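Local coordinates for glutamine amidotransferase domain-containing protein (PDB 1O1Y) that probably acts as a class I glutamine amidotransferase, releasing ammonia from glutamine for transfer to an acceptor that is not known, at residues I23-M28 against F40-T45; G48-R53 against L79-Q84; Q183-V188 against K194-A199. All blocks are in the same frame, centred on the assembly; numbering follows the deposited sequence.

Interaction 1 of 3, residues I23-M28 against F40-T45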
loop_
_atom_site.group_PDB
_atom_site.type_symbol
_atom_site.label_atom_id
_atom_site.label_comp_id
_atom_site.label_asym_id
_atom_site.label_seq_id
_atom_site.Cartn_x
_atom_site.Cartn_y
_atom_site.Cartn_z
ATOM N N ILE A 23 5.475 -9.791 8.134
ATOM C CA ILE A 23 4.296 -9.318 8.877
ATOM C C ILE A 23 3.474 -8.306 8.103
ATOM O O ILE A 23 2.261 -8.200 8.290
ATOM C CB ILE A 23 4.778 -8.685 10.230
ATOM C CG1 ILE A 23 5.289 -9.795 11.150
ATOM C CG2 ILE A 23 3.709 -7.857 10.896
ATOM C CD1 ILE A 23 4.225 -10.685 11.699
ATOM N N GLU A 24 4.142 -7.543 7.267
ATOM C CA GLU A 24 3.504 -6.496 6.508
ATOM C C GLU A 24 3.033 -7.105 5.195
ATOM O O GLU A 24 3.506 -6.798 4.103
ATOM C CB GLU A 24 4.395 -5.277 6.361
ATOM C CG GLU A 24 4.817 -4.786 7.757
ATOM C CD GLU A 24 5.763 -3.582 7.797
ATOM O OE1 GLU A 24 5.757 -2.768 6.860
ATOM O OE2 GLU A 24 6.481 -3.431 8.825
ATOM N N ASP A 25 2.008 -7.915 5.341
ATOM C CA ASP A 25 1.524 -8.774 4.275
ATOM C C ASP A 25 0.245 -8.220 3.657
ATOM O O ASP A 25 -0.046 -7.027 3.766
ATOM C CB ASP A 25 1.408 -10.180 4.804
ATOM C CG ASP A 25 0.275 -10.337 5.841
ATOM O OD1 ASP A 25 -0.462 -9.373 6.165
ATOM O OD2 ASP A 25 0.079 -11.436 6.363
ATOM N N LEU A 26 -0.534 -9.062 2.983
ATOM C CA LEU A 26 -1.730 -8.578 2.306
ATOM C C LEU A 26 -2.835 -8.130 3.247
ATOM O O LEU A 26 -3.791 -7.494 2.823
ATOM C CB LEU A 26 -2.282 -9.631 1.347
ATOM C CG LEU A 26 -1.513 -9.773 0.029
ATOM C CD1 LEU A 26 -1.905 -11.125 -0.605
ATOM C CD2 LEU A 26 -1.730 -8.637 -0.911
ATOM N N GLY A 27 -2.722 -8.486 4.520
ATOM C CA GLY A 27 -3.752 -8.113 5.480
ATOM C C GLY A 27 -5.109 -8.652 5.032
ATOM O O GLY A 27 -5.231 -9.818 4.582
HETATM N N MSE A 28 -6.118 -7.795 5.099
HETATM C CA MSE A 28 -7.482 -8.175 4.724
HETATM C C MSE A 28 -7.627 -8.396 3.229
HETATM O O MSE A 28 -8.606 -9.024 2.810
HETATM C CB MSE A 28 -8.492 -7.097 5.146
HETATM C CG MSE A 28 -8.535 -6.919 6.645
HETATM SE SE MSE A 28 -10.133 -5.875 7.209
HETATM C CE MSE A 28 -9.647 -4.177 6.767
ATOM N N PHE A 40 -3.249 -15.886 -5.785
ATOM C CA PHE A 40 -2.183 -14.926 -5.493
ATOM C C PHE A 40 -0.858 -15.607 -5.179
ATOM O O PHE A 40 -0.807 -16.733 -4.615
ATOM C CB PHE A 40 -2.590 -13.930 -4.394
ATOM C CG PHE A 40 -2.927 -14.569 -3.080
ATOM C CD1 PHE A 40 -1.993 -14.586 -2.051
ATOM C CD2 PHE A 40 -4.185 -15.149 -2.875
ATOM C CE1 PHE A 40 -2.289 -15.186 -0.835
ATOM C CE2 PHE A 40 -4.506 -15.760 -1.658
ATOM C CZ PHE A 40 -3.551 -15.777 -0.630
ATOM N N ASP A 41 0.210 -14.948 -5.592
ATOM C CA ASP A 41 1.589 -15.369 -5.321
ATOM C C ASP A 41 2.261 -14.280 -4.538
ATOM O O ASP A 41 2.242 -13.107 -4.953
ATOM C CB ASP A 41 2.376 -15.540 -6.629
ATOM C CG ASP A 41 1.788 -16.601 -7.561
ATOM O OD1 ASP A 41 1.204 -17.598 -7.101
ATOM O OD2 ASP A 41 1.970 -16.570 -8.782
ATOM N N TYR A 42 2.828 -14.626 -3.378
ATOM C CA TYR A 42 3.715 -13.679 -2.719
ATOM C C TYR A 42 5.075 -13.753 -3.430
ATOM O O TYR A 42 5.577 -14.836 -3.766
ATOM C CB TYR A 42 3.924 -14.017 -1.246
ATOM C CG TYR A 42 2.847 -13.485 -0.325
ATOM C CD1 TYR A 42 1.914 -14.322 0.239
ATOM C CD2 TYR A 42 2.814 -12.131 0.017
ATOM C CE1 TYR A 42 0.962 -13.847 1.088
ATOM C CE2 TYR A 42 1.857 -11.639 0.846
ATOM C CZ TYR A 42 0.946 -12.491 1.408
ATOM O OH TYR A 42 -0.005 -11.992 2.232
ATOM N N LEU A 43 5.673 -12.607 -3.628
ATOM C CA LEU A 43 7.066 -12.505 -4.097
ATOM C C LEU A 43 7.864 -11.819 -2.972
ATOM O O LEU A 43 7.700 -10.643 -2.735
ATOM C CB LEU A 43 7.172 -11.704 -5.372
ATOM C CG LEU A 43 8.596 -11.592 -5.943
ATOM C CD1 LEU A 43 9.132 -12.930 -6.403
ATOM C CD2 LEU A 43 8.603 -10.574 -7.072
ATOM N N ASP A 44 8.677 -12.593 -2.279
ATOM C CA ASP A 44 9.497 -12.099 -1.169
ATOM C C ASP A 44 10.891 -11.845 -1.698
ATOM O O ASP A 44 11.792 -12.688 -1.616
ATOM C CB ASP A 44 9.517 -13.095 -0.030
ATOM C CG ASP A 44 8.174 -13.148 0.681
ATOM O OD1 ASP A 44 7.452 -14.152 0.536
ATOM O OD2 ASP A 44 7.771 -12.201 1.362
ATOM N N THR A 45 11.046 -10.665 -2.273
ATOM C CA THR A 45 12.301 -10.317 -2.913
ATOM C C THR A 45 13.480 -10.262 -1.940
ATOM O O THR A 45 14.581 -10.575 -2.361
ATOM C CB THR A 45 12.224 -8.978 -3.646
ATOM O OG1 THR A 45 11.689 -7.992 -2.769
ATOM C CG2 THR A 45 11.208 -9.081 -4.833
#

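Interaction 2 of 3, residues G48-R53 against L79-Q84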
loop_
_atom_site.group_PDB
_atom_site.type_symbol
_atom_site.label_atom_id
_atom_site.label_comp_id
_atom_site.label_asym_id
_atom_site.label_seq_id
_atom_site.Cartn_x
_atom_site.Cartn_y
_atom_site.Cartn_z
ATOM N N GLY A 48 15.622 -13.238 -2.006
ATOM C CA GLY A 48 16.190 -13.594 -3.290
ATOM C C GLY A 48 15.188 -14.109 -4.313
ATOM O O GLY A 48 15.577 -14.569 -5.393
ATOM N N GLU A 49 13.904 -14.059 -3.990
ATOM C CA GLU A 49 12.902 -14.600 -4.892
ATOM C C GLU A 49 12.759 -13.717 -6.131
ATOM O O GLU A 49 12.837 -12.505 -6.044
ATOM C CB GLU A 49 11.557 -14.745 -4.185
ATOM C CG GLU A 49 11.548 -15.895 -3.189
ATOM C CD GLU A 49 10.197 -16.092 -2.514
ATOM O OE1 GLU A 49 9.175 -15.433 -2.898
ATOM O OE2 GLU A 49 10.158 -16.926 -1.585
ATOM N N LYS A 50 12.587 -14.363 -7.278
ATOM C CA LYS A 50 12.242 -13.690 -8.532
ATOM C C LYS A 50 10.912 -14.224 -9.029
ATOM O O LYS A 50 10.411 -15.247 -8.546
ATOM C CB LYS A 50 13.303 -13.932 -9.602
ATOM C CG LYS A 50 14.730 -13.680 -9.138
ATOM C CD LYS A 50 15.032 -12.217 -9.036
ATOM C CE LYS A 50 16.548 -11.989 -8.871
ATOM N NZ LYS A 50 16.954 -10.600 -9.265
ATOM N N LEU A 51 10.349 -13.554 -10.030
ATOM C CA LEU A 51 9.036 -13.940 -10.526
ATOM C C LEU A 51 8.998 -15.429 -10.841
ATOM O O LEU A 51 9.930 -15.954 -11.457
ATOM C CB LEU A 51 8.741 -13.204 -11.822
ATOM C CG LEU A 51 8.427 -11.735 -11.705
ATOM C CD1 LEU A 51 8.422 -11.113 -13.076
ATOM C CD2 LEU A 51 7.096 -11.552 -11.000
ATOM N N GLU A 52 7.919 -16.083 -10.429
ATOM C CA GLU A 52 7.699 -17.489 -10.740
ATOM C C GLU A 52 6.867 -17.629 -12.032
ATOM O O GLU A 52 6.716 -18.736 -12.551
ATOM C CB GLU A 52 7.037 -18.211 -9.546
ATOM C CG GLU A 52 5.608 -17.794 -9.235
ATOM C CD GLU A 52 5.029 -18.544 -8.037
ATOM O OE1 GLU A 52 5.008 -17.981 -6.902
ATOM O OE2 GLU A 52 4.590 -19.698 -8.246
ATOM N N ARG A 53 6.327 -16.510 -12.510
ATOM C CA ARG A 53 5.531 -16.418 -13.750
ATOM C C ARG A 53 5.821 -15.100 -14.423
ATOM O O ARG A 53 6.086 -14.148 -13.726
ATOM C CB ARG A 53 4.031 -16.350 -13.406
ATOM C CG ARG A 53 3.493 -17.548 -12.733
ATOM C CD ARG A 53 2.131 -17.316 -12.078
ATOM N NE ARG A 53 1.801 -18.468 -11.234
ATOM C CZ ARG A 53 1.382 -19.640 -11.697
ATOM N NH1 ARG A 53 1.223 -19.824 -12.989
ATOM N NH2 ARG A 53 1.119 -20.635 -10.862
ATOM N N LEU A 79 15.666 -4.067 -3.994
ATOM C CA LEU A 79 14.902 -2.937 -4.475
ATOM C C LEU A 79 15.196 -2.632 -5.927
ATOM O O LEU A 79 14.283 -2.200 -6.646
ATOM C CB LEU A 79 15.106 -1.669 -3.632
ATOM C CG LEU A 79 14.708 -1.655 -2.157
ATOM C CD1 LEU A 79 15.160 -0.379 -1.482
ATOM C CD2 LEU A 79 13.224 -1.867 -2.004
ATOM N N LYS A 80 16.418 -2.850 -6.382
ATOM C CA LYS A 80 16.763 -2.632 -7.772
ATOM C C LYS A 80 15.880 -3.494 -8.700
ATOM O O LYS A 80 15.373 -3.022 -9.701
ATOM C CB LYS A 80 18.260 -2.921 -7.988
ATOM C CG LYS A 80 18.746 -2.578 -9.364
ATOM N N TYR A 81 15.707 -4.761 -8.341
ATOM C CA TYR A 81 14.828 -5.668 -9.094
ATOM C C TYR A 81 13.373 -5.200 -9.072
ATOM O O TYR A 81 12.672 -5.231 -10.089
ATOM C CB TYR A 81 14.942 -7.067 -8.489
ATOM C CG TYR A 81 14.091 -8.105 -9.140
ATOM C CD1 TYR A 81 14.265 -8.428 -10.465
ATOM C CD2 TYR A 81 13.095 -8.767 -8.432
ATOM C CE1 TYR A 81 13.473 -9.427 -11.070
ATOM C CE2 TYR A 81 12.290 -9.748 -9.043
ATOM C CZ TYR A 81 12.476 -10.059 -10.347
ATOM O OH TYR A 81 11.716 -11.040 -10.972
ATOM N N GLU A 82 12.915 -4.767 -7.903
ATOM C CA GLU A 82 11.579 -4.240 -7.753
ATOM C C GLU A 82 11.349 -3.019 -8.583
ATOM O O GLU A 82 10.317 -2.912 -9.230
ATOM C CB GLU A 82 11.290 -3.898 -6.305
ATOM C CG GLU A 82 11.233 -5.133 -5.423
ATOM C CD GLU A 82 10.847 -4.805 -3.990
ATOM O OE1 GLU A 82 10.200 -3.778 -3.761
ATOM O OE2 GLU A 82 11.195 -5.601 -3.092
ATOM N N PHE A 83 12.298 -2.088 -8.589
ATOM C CA PHE A 83 12.168 -0.907 -9.472
ATOM C C PHE A 83 12.049 -1.314 -10.956
ATOM O O PHE A 83 11.269 -0.709 -11.706
ATOM C CB PHE A 83 13.335 0.050 -9.254
ATOM C CG PHE A 83 13.188 0.913 -8.015
ATOM C CD1 PHE A 83 14.146 0.865 -7.015
ATOM C CD2 PHE A 83 12.063 1.729 -7.830
ATOM C CE1 PHE A 83 14.008 1.625 -5.873
ATOM C CE2 PHE A 83 11.934 2.494 -6.702
ATOM C CZ PHE A 83 12.914 2.431 -5.701
ATOM N N GLN A 84 12.792 -2.332 -11.366
ATOM C CA GLN A 84 12.716 -2.840 -12.720
ATOM C C GLN A 84 11.318 -3.387 -12.989
ATOM O O GLN A 84 10.734 -3.144 -14.079
ATOM C CB GLN A 84 13.759 -3.930 -12.996
ATOM C CG GLN A 84 15.171 -3.401 -12.991
ATOM C CD GLN A 84 16.242 -4.476 -13.112
ATOM O OE1 GLN A 84 16.054 -5.621 -12.697
ATOM N NE2 GLN A 84 17.382 -4.091 -13.659
#

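Interaction 3 of 3, residues Q183-V188 against K194-A199. With SO4 (sulfate ion), chain J.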
loop_
_atom_site.group_PDB
_atom_site.type_symbol
_atom_site.label_atom_id
_atom_site.label_comp_id
_atom_site.label_asym_id
_atom_site.label_seq_id
_atom_site.Cartn_x
_atom_site.Cartn_y
_atom_site.Cartn_z
ATOM N N GLN A 183 -0.300 6.071 0.622
ATOM C CA GLN A 183 0.657 6.113 1.710
ATOM C C GLN A 183 0.184 5.258 2.912
ATOM O O GLN A 183 0.990 4.663 3.663
ATOM C CB GLN A 183 0.876 7.562 2.119
ATOM C CG GLN A 183 1.796 7.736 3.302
ATOM C CD GLN A 183 3.223 7.382 2.936
ATOM O OE1 GLN A 183 3.895 8.185 2.283
ATOM N NE2 GLN A 183 3.685 6.189 3.342
ATOM N N PHE A 184 -1.142 5.213 3.077
ATOM C CA PHE A 184 -1.811 4.658 4.241
ATOM C C PHE A 184 -2.327 3.211 4.038
ATOM O O PHE A 184 -2.362 2.668 2.896
ATOM C CB PHE A 184 -2.974 5.579 4.636
ATOM C CG PHE A 184 -3.928 5.846 3.516
ATOM C CD1 PHE A 184 -3.790 6.992 2.711
ATOM C CD2 PHE A 184 -5.021 5.005 3.308
ATOM C CE1 PHE A 184 -4.680 7.224 1.664
ATOM C CE2 PHE A 184 -5.892 5.248 2.300
ATOM C CZ PHE A 184 -5.749 6.366 1.469
ATOM N N HIS A 185 -2.832 2.649 5.128
ATOM C CA HIS A 185 -3.308 1.272 5.165
ATOM C C HIS A 185 -4.810 1.228 5.401
ATOM O O HIS A 185 -5.309 1.753 6.415
ATOM C CB HIS A 185 -2.604 0.552 6.306
ATOM C CG HIS A 185 -1.132 0.479 6.128
ATOM N ND1 HIS A 185 -0.513 -0.535 5.426
ATOM C CD2 HIS A 185 -0.145 1.313 6.537
ATOM C CE1 HIS A 185 0.800 -0.344 5.446
ATOM N NE2 HIS A 185 1.050 0.771 6.109
ATOM N N ILE A 186 -5.522 0.575 4.477
ATOM C CA ILE A 186 -6.905 0.207 4.684
ATOM C C ILE A 186 -7.046 -1.310 4.736
ATOM O O ILE A 186 -8.178 -1.824 4.855
ATOM C CB ILE A 186 -7.830 0.795 3.588
ATOM C CG1 ILE A 186 -7.529 0.227 2.207
ATOM C CG2 ILE A 186 -7.743 2.308 3.560
ATOM C CD1 ILE A 186 -8.478 0.736 1.076
ATOM N N GLU A 187 -5.912 -2.021 4.715
ATOM C CA GLU A 187 -5.903 -3.507 4.789
ATOM C C GLU A 187 -5.626 -4.074 6.158
ATOM O O GLU A 187 -5.594 -5.292 6.327
ATOM C CB GLU A 187 -4.928 -4.102 3.776
ATOM C CG GLU A 187 -3.454 -4.116 4.175
ATOM C CD GLU A 187 -2.736 -2.755 4.110
ATOM O OE1 GLU A 187 -3.306 -1.698 3.693
ATOM O OE2 GLU A 187 -1.519 -2.751 4.449
ATOM N N VAL A 188 -5.372 -3.208 7.138
ATOM C CA VAL A 188 -5.062 -3.652 8.487
ATOM C C VAL A 188 -6.334 -3.595 9.343
ATOM O O VAL A 188 -6.758 -2.528 9.812
ATOM C CB VAL A 188 -3.889 -2.846 9.115
ATOM C CG1 VAL A 188 -3.564 -3.365 10.549
ATOM C CG2 VAL A 188 -2.637 -2.907 8.237
ATOM N N LYS A 194 -3.223 -7.165 15.484
ATOM C CA LYS A 194 -2.654 -7.925 16.567
ATOM C C LYS A 194 -1.230 -8.406 16.219
ATOM O O LYS A 194 -0.361 -8.455 17.085
ATOM C CB LYS A 194 -3.500 -9.137 16.932
ATOM C CG LYS A 194 -4.766 -8.809 17.642
ATOM C CD LYS A 194 -5.628 -10.060 17.787
ATOM C CE LYS A 194 -6.969 -9.742 18.430
ATOM N NZ LYS A 194 -7.537 -10.916 19.168
ATOM N N ARG A 195 -1.027 -8.825 14.979
ATOM C CA ARG A 195 0.300 -9.274 14.538
ATOM C C ARG A 195 1.309 -8.133 14.533
ATOM O O ARG A 195 2.462 -8.333 14.909
ATOM C CB ARG A 195 0.243 -9.888 13.124
ATOM C CG ARG A 195 -0.524 -11.234 13.116
ATOM C CD ARG A 195 0.062 -12.300 14.013
ATOM N NE ARG A 195 -0.705 -13.545 13.975
ATOM C CZ ARG A 195 -0.301 -14.689 14.528
ATOM N NH1 ARG A 195 0.859 -14.763 15.193
ATOM N NH2 ARG A 195 -1.070 -15.767 14.432
ATOM N N TRP A 196 0.884 -6.971 14.070
ATOM C CA TRP A 196 1.769 -5.794 13.994
ATOM C C TRP A 196 2.166 -5.299 15.373
ATOM O O TRP A 196 3.344 -4.970 15.625
ATOM C CB TRP A 196 1.149 -4.636 13.244
ATOM C CG TRP A 196 1.092 -4.711 11.754
ATOM C CD1 TRP A 196 0.642 -5.752 10.990
ATOM C CD2 TRP A 196 1.444 -3.673 10.842
ATOM N NE1 TRP A 196 0.719 -5.420 9.662
ATOM C CE2 TRP A 196 1.202 -4.153 9.545
ATOM C CE3 TRP A 196 2.011 -2.381 10.993
ATOM C CZ2 TRP A 196 1.436 -3.399 8.422
ATOM C CZ3 TRP A 196 2.257 -1.637 9.864
ATOM C CH2 TRP A 196 1.972 -2.168 8.579
ATOM N N ILE A 197 1.203 -5.233 16.279
ATOM C CA ILE A 197 1.528 -4.767 17.627
ATOM C C ILE A 197 2.439 -5.717 18.366
ATOM O O ILE A 197 3.273 -5.273 19.133
ATOM C CB ILE A 197 0.274 -4.351 18.455
ATOM C CG1 ILE A 197 -0.549 -5.548 18.879
ATOM C CG2 ILE A 197 -0.530 -3.323 17.713
ATOM C CD1 ILE A 197 -1.948 -5.152 19.330
ATOM N N GLU A 198 2.320 -7.024 18.130
ATOM C CA GLU A 198 3.279 -7.964 18.662
ATOM C C GLU A 198 4.653 -7.828 17.972
ATOM O O GLU A 198 5.661 -7.867 18.673
ATOM C CB GLU A 198 2.769 -9.404 18.584
ATOM C CG GLU A 198 3.703 -10.465 19.150
ATOM C CD GLU A 198 3.994 -10.304 20.638
ATOM O OE1 GLU A 198 3.287 -9.537 21.341
ATOM O OE2 GLU A 198 4.952 -10.947 21.116
ATOM N N ALA A 199 4.686 -7.675 16.659
ATOM C CA ALA A 199 5.955 -7.602 15.936
ATOM C C ALA A 199 6.741 -6.346 16.335
ATOM O O ALA A 199 7.983 -6.377 16.381
ATOM C CB ALA A 199 5.754 -7.590 14.430
HETATM S S SO4 J . -3.354 -14.701 11.807
HETATM O O1 SO4 J . -2.379 -15.785 11.721
HETATM O O2 SO4 J . -3.974 -14.654 13.135
HETATM O O3 SO4 J . -4.362 -14.941 10.780
HETATM O O4 SO4 J . -2.670 -13.434 11.584
#

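Interaction 1 of 3, residues I23-M28 against F40-T45
Y42 OH is gripped by two partners. It accepts a nearly straight hydrogen bond from the backbone N of L26, with L26 N and Y42 OH 3.1 Å apart and an N-H...O angle of 162°. Its other hydrogen-bond partner is the E30 carboxylate on helix 28-35, just beyond the loop.

Carbon atoms close in around the same oxygen. L26 CB and D25 CB each lie 3.4 Å from Y42 OH. L26 CD1 continues onto the ring and comes 3.7 Å from Y42 CZ. The two side chains lie alongside each other, pointing opposite ways. L26 CD1 also meets F40 CD1 at 3.8 Å, so this one methyl bridges two aromatic rings of the strand. L26 CG stands beside its backbone N, opposite the carbonyl carbon (chi1 -77°), which turns the branch toward the strand. A17 and F33 also touch the L26 side chain.

D25 shapes the loop itself. D25 OD1 accepts a hydrogen bond from G27 N at 2.9 Å, from above the carboxylate plane. This is an Asx turn. G27 follows with positive phi, which suits glycine.

Strand 39-43 is the outermost strand at one end of the main sheet. The contact fastens it to the loop after strand 14-18, within the flavodoxin-like fold of class I glutamine amidotransferases.

Interaction 2 of 3, residues G48-R53 against L79-Q84
Y81 buries most of the surface in this contact, followed by K50 and then L51. The site lies at the surface of the flavodoxin-like fold. Helix 78-92 here meets the loop between strands 39-43 and 60-63, and Y81 reaches across from the helix. Its CG is turned opposite the backbone N (chi1 179°), which extends the ring toward the loop.

K50 lies across one face of that ring. The lysine chain bends at its second torsion and then runs over the aromatic carbons. K50 CD sits over the middle of the ring, 3.7 Å from the Y81 ring centroid, in a CH-pi contact. The amino group reaches further along, toward the root of the tyrosine. K50 NZ is 4.0 Å from the Y81 ring centroid and 26° off the ring normal, a cation-pi interaction. One ring face thus receives both a methylene, CD, and the ammonium of the same lysine. At the other end of the lysine, K50 CB is 3.6 Å from Y81 OH.

L51 touches the far end of the tyrosine. L51 CG packs 3.4 Å from Y81 OH, while the leucine side chain also rests on L16 of strand 14-18. The backbone N-H of L51 donates a nearly straight hydrogen bond to the tyrosine oxygen. An alanine here, in place of Y81, would probably leave the K50 ammonium without its aromatic partner and the L51 N-H without its acceptor, and open a gap between helix and loop. The L51 N-H comes in at the ring edge, near the ring plane, with L51 N 3.0 Å from Y81 OH and an N-H...O angle of 170°.

Interaction 3 of 3, residues Q183-V188 against K194-A199
H185 and W196 each place CG beside the backbone N and opposite the carbonyl carbon (chi1 -62° and -76°), which turns the two rings toward each other. They form an edge-to-face pair. The edge of the W196 six-membered ring points at the imidazole face, with ring centroids 5.3 Å apart and planes at 77°. The closest atoms are W196 CH2 and H185 CE1, at 3.8 Å. V188 CG2 adds an apolar contact, 4.1 Å from W196 CZ2.

The H185 ring is fixed at both nitrogens. ND1 donates to the syn side of the E187 carboxylate, with H185 ND1 and E187 OE2 2.6 Å apart. NE2 is hydrogen-bonded to the oxidised side chain of the cysteinesulfonic acid at position 100.

On the exposed side of helix 190-199, R195 NE donates to O4 of a sulfate at 3.1 Å. R191 binds the same ion, probably from the crystallisation liquor.

The linked cysteine, histidine and glutamate are consistent with the Cys-His-Glu triad of class I glutamine amidotransferases; with its sulfur oxidised, residue 100 is probably not a working nucleophile in this crystal. W196 would then act from the second shell, its edge and the E187 bond together holding the imidazole against rotation.

How the interactions relate
Interactions 1, 2 and 3 follow one another along the chain without overlap. Interaction 1 is the middle one in space. Its centre lies about 14 Å from that of interaction 2 and about 13 Å from that of interaction 3. The outer two are about 24 Å apart between centres and do not touch. Toward interaction 2, the link is made by T45 with E82 and by D44 with E49. Toward interaction 3, the backbone N of M28 is hydrogen-bonded to E187 O. Strand 39-43 forms one end of the main sheet. Interaction 2 joins the loop after it to helix 78-92, beside that end. Strand 179-182 leads into the probable active-site segment. The contacts thus run from a surface edge to the likely catalytic centre.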